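Local coordinates for thioredoxin-like fold domain-containing protein (Paracoccus denitrificans, PDB 3DML) that probably reduces or exchanges disulfides as a periplasmic thioredoxin-like thiol-disulfide oxidoreductase serving chemotrophic sulfur oxidation, at residues Glu19-Cys30 / Thr77-Asp86. Numbering follows the deposited sequence. Where two conformers were deposited one is given.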
# COMPACT_ATOMS: atom_id res chain seq x y z
N GLU A 19 -12.71 7.17 3.43
CA GLU A 19 -11.47 7.97 3.50
C GLU A 19 -10.24 7.06 3.60
O GLU A 19 -9.16 7.51 3.95
CB GLU A 19 -11.52 8.93 4.68
CG GLU A 19 -12.46 8.53 5.78
CD GLU A 19 -12.16 7.17 6.36
OE1 GLU A 19 -12.83 6.19 5.96
OE2 GLU A 19 -11.26 7.08 7.22
N LEU A 20 -10.42 5.78 3.28
CA LEU A 20 -9.27 4.87 3.16
C LEU A 20 -8.54 4.98 1.80
O LEU A 20 -9.17 5.11 0.76
CB LEU A 20 -9.71 3.42 3.39
CG LEU A 20 -9.62 2.76 4.76
CD1 LEU A 20 -10.00 3.67 5.90
CD2 LEU A 20 -10.39 1.43 4.80
N ARG A 21 -7.20 4.94 1.84
CA ARG A 21 -6.35 4.87 0.66
C ARG A 21 -5.18 3.95 0.98
O ARG A 21 -4.72 3.93 2.11
CB ARG A 21 -5.76 6.25 0.32
CG ARG A 21 -6.69 7.24 -0.34
CD ARG A 21 -5.94 8.53 -0.60
NE ARG A 21 -5.72 9.30 0.64
CZ ARG A 21 -4.74 10.18 0.82
NH1 ARG A 21 -3.85 10.43 -0.14
NH2 ARG A 21 -4.65 10.81 1.99
N LEU A 22 -4.68 3.24 -0.02
CA LEU A 22 -3.47 2.44 0.15
C LEU A 22 -2.33 3.09 -0.61
O LEU A 22 -2.35 3.15 -1.84
CB LEU A 22 -3.67 1.03 -0.40
CG LEU A 22 -2.62 -0.01 -0.02
CD1 LEU A 22 -2.66 -0.35 1.48
CD2 LEU A 22 -2.96 -1.25 -0.80
N LEU A 23 -1.34 3.57 0.12
CA LEU A 23 -0.15 4.11 -0.49
C LEU A 23 0.82 2.98 -0.74
O LEU A 23 1.13 2.19 0.17
CB LEU A 23 0.52 5.11 0.45
CG LEU A 23 -0.31 6.31 0.84
CD1 LEU A 23 0.53 7.20 1.76
CD2 LEU A 23 -0.76 7.08 -0.39
N MSE A 24 1.31 2.91 -1.96
CA MSE A 24 2.31 1.93 -2.31
C MSE A 24 3.62 2.65 -2.59
O MSE A 24 3.70 3.45 -3.53
CB MSE A 24 1.87 1.14 -3.52
CG MSE A 24 2.96 0.25 -4.04
SE MSE A 24 2.44 -0.66 -5.65
CE MSE A 24 3.91 -1.93 -5.57
N PHE A 25 4.63 2.37 -1.78
CA PHE A 25 5.94 2.99 -1.92
C PHE A 25 6.86 2.12 -2.74
O PHE A 25 7.05 0.94 -2.42
CB PHE A 25 6.53 3.32 -0.55
CG PHE A 25 5.84 4.45 0.14
CD1 PHE A 25 6.27 5.76 -0.05
CD2 PHE A 25 4.72 4.20 0.94
CE1 PHE A 25 5.61 6.81 0.59
CE2 PHE A 25 4.05 5.24 1.58
CZ PHE A 25 4.48 6.56 1.41
N GLU A 26 7.44 2.72 -3.78
CA GLU A 26 8.29 2.03 -4.75
C GLU A 26 9.64 2.70 -4.91
O GLU A 26 9.87 3.79 -4.38
CB GLU A 26 7.62 2.06 -6.13
CG GLU A 26 6.26 1.42 -6.19
CD GLU A 26 5.94 0.96 -7.59
OE1 GLU A 26 5.28 -0.09 -7.73
OE2 GLU A 26 6.34 1.65 -8.56
N GLN A 27 10.56 2.05 -5.63
CA GLN A 27 11.82 2.66 -6.05
C GLN A 27 12.28 1.97 -7.33
O GLN A 27 11.81 0.87 -7.63
CB GLN A 27 12.90 2.55 -4.98
CG GLN A 27 13.44 1.13 -4.69
CD GLN A 27 14.46 1.16 -3.59
OE1 GLN A 27 15.50 1.83 -3.72
NE2 GLN A 27 14.19 0.46 -2.48
N PRO A 28 13.16 2.63 -8.10
CA PRO A 28 13.71 2.03 -9.31
C PRO A 28 14.40 0.71 -9.06
O PRO A 28 15.10 0.53 -8.05
CB PRO A 28 14.72 3.08 -9.80
CG PRO A 28 14.17 4.35 -9.32
CD PRO A 28 13.66 4.01 -7.93
N GLY A 29 14.17 -0.22 -9.98
CA GLY A 29 14.80 -1.53 -9.93
C GLY A 29 14.25 -2.47 -8.88
O GLY A 29 14.86 -3.50 -8.60
N CYS A 30 13.12 -2.13 -8.27
CA CYS A 30 12.53 -3.00 -7.27
C CYS A 30 11.73 -4.14 -7.91
O CYS A 30 10.62 -3.96 -8.41
CB CYS A 30 11.64 -2.20 -6.30
SG CYS A 30 11.05 -3.20 -4.91
N THR A 77 10.93 -1.29 0.16
CA THR A 77 9.97 -1.32 -0.94
C THR A 77 9.77 -2.76 -1.46
O THR A 77 10.74 -3.51 -1.56
CB THR A 77 10.41 -0.44 -2.13
OG1 THR A 77 11.66 -0.92 -2.63
CG2 THR A 77 10.57 1.03 -1.71
N PRO A 78 8.51 -3.15 -1.78
CA PRO A 78 7.30 -2.33 -1.68
C PRO A 78 6.81 -2.24 -0.23
O PRO A 78 6.90 -3.22 0.53
CB PRO A 78 6.28 -3.10 -2.53
CG PRO A 78 6.74 -4.54 -2.44
CD PRO A 78 8.22 -4.52 -2.25
N THR A 79 6.30 -1.08 0.14
CA THR A 79 5.57 -0.95 1.41
C THR A 79 4.19 -0.43 1.07
O THR A 79 4.07 0.50 0.26
CB THR A 79 6.28 0.02 2.38
OG1 THR A 79 7.50 -0.57 2.84
CG2 THR A 79 5.40 0.34 3.62
N PHE A 80 3.17 -0.98 1.70
CA PHE A 80 1.81 -0.54 1.45
C PHE A 80 1.27 0.07 2.73
O PHE A 80 1.17 -0.63 3.73
CB PHE A 80 0.92 -1.72 1.04
CG PHE A 80 1.44 -2.47 -0.16
CD1 PHE A 80 1.05 -2.09 -1.45
CD2 PHE A 80 2.32 -3.54 0.00
CE1 PHE A 80 1.51 -2.78 -2.57
CE2 PHE A 80 2.82 -4.25 -1.12
CZ PHE A 80 2.40 -3.85 -2.41
N VAL A 81 0.97 1.37 2.71
CA VAL A 81 0.51 2.02 3.93
C VAL A 81 -0.98 2.31 3.79
O VAL A 81 -1.41 3.01 2.87
CB VAL A 81 1.26 3.33 4.23
CG1 VAL A 81 0.72 3.95 5.53
CG2 VAL A 81 2.77 3.07 4.36
N LEU A 82 -1.76 1.78 4.72
CA LEU A 82 -3.19 2.07 4.73
C LEU A 82 -3.38 3.35 5.53
O LEU A 82 -3.06 3.41 6.73
CB LEU A 82 -4.00 0.92 5.33
CG LEU A 82 -5.52 1.14 5.26
CD1 LEU A 82 -6.04 0.97 3.82
CD2 LEU A 82 -6.24 0.20 6.22
N MSE A 83 -3.92 4.35 4.84
CA MSE A 83 -4.20 5.67 5.41
C MSE A 83 -5.68 5.77 5.68
O MSE A 83 -6.50 5.39 4.84
CB MSE A 83 -3.86 6.76 4.40
CG MSE A 83 -2.49 6.69 3.82
SE MSE A 83 -1.12 7.03 5.17
CE MSE A 83 -1.52 8.90 5.47
N ALA A 84 -6.02 6.33 6.83
CA ALA A 84 -7.41 6.69 7.13
C ALA A 84 -7.40 8.21 7.16
O ALA A 84 -6.82 8.82 8.07
CB ALA A 84 -7.82 6.14 8.45
N GLY A 85 -7.98 8.82 6.14
CA GLY A 85 -7.86 10.26 5.97
C GLY A 85 -6.39 10.55 5.74
O GLY A 85 -5.74 9.94 4.90
N ASP A 86 -5.83 11.48 6.50
CA ASP A 86 -4.45 11.84 6.21
C ASP A 86 -3.43 11.15 7.12
O ASP A 86 -2.29 11.59 7.19
CB ASP A 86 -4.27 13.36 6.32
CG ASP A 86 -5.13 14.13 5.33
OD1 ASP A 86 -5.30 13.68 4.16
OD2 ASP A 86 -5.65 15.20 5.73
O HOH W 1 -6.95 8.38 3.22
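F80 and M24, a non-hydrogen-bonded pair of antiparallel strands 20-26 and 79-84, lie side by side at the centre of this thioredoxin fold, an example of a central sheet that ends beside a CxxC motif, probably the redox site. The selenomethionine runs alongside the ring, oblique to it: its CG sits 3.7 Å from CE1 of F80, and SE makes an oblique Met-aromatic contact. With CG anti to the backbone N (chi1 172°) and the later torsions also near 180°, the CE methyl reaches CB of P78. On the same face L22 brings CD1 to within 3.9 Å of CB of F80; W36 of helix 31-39 and F101 of helix 98-112 close around the ring. On the other face CD1 of L23 lies 3.7 Å from CG of M83, and CE2 of F25 meets CG2 of V81. Between the faces, L23 and V81 exchange backbone hydrogen bonds, as do R21 and M83.

At the far end NH2 of R21 donates to the carbonyl of G85 from above its plane, and a long salt bridge reaches D86.

Toward the active site, P78 follows a cis peptide bond, as does the cis-proline facing the CxxC motif in thioredoxins; here CD of P78 lies 4.1 Å from SG of C30, a cysteine seen disulfide-bonded to C33 in another structure of this protein but reduced here. Next to it, NE2 of Q27 donates to OG1 of T77 at 2.9 Å, nearly straight at 169°, while OE1 of Q27 is held in turn by R61. A leucine in place of Q27 would probably leave OG1 of T77 without this donor and R61 without its amide acceptor. In the bond to T77, the hydroxyl oxygen OG1 lies exactly in the amide plane of Q27.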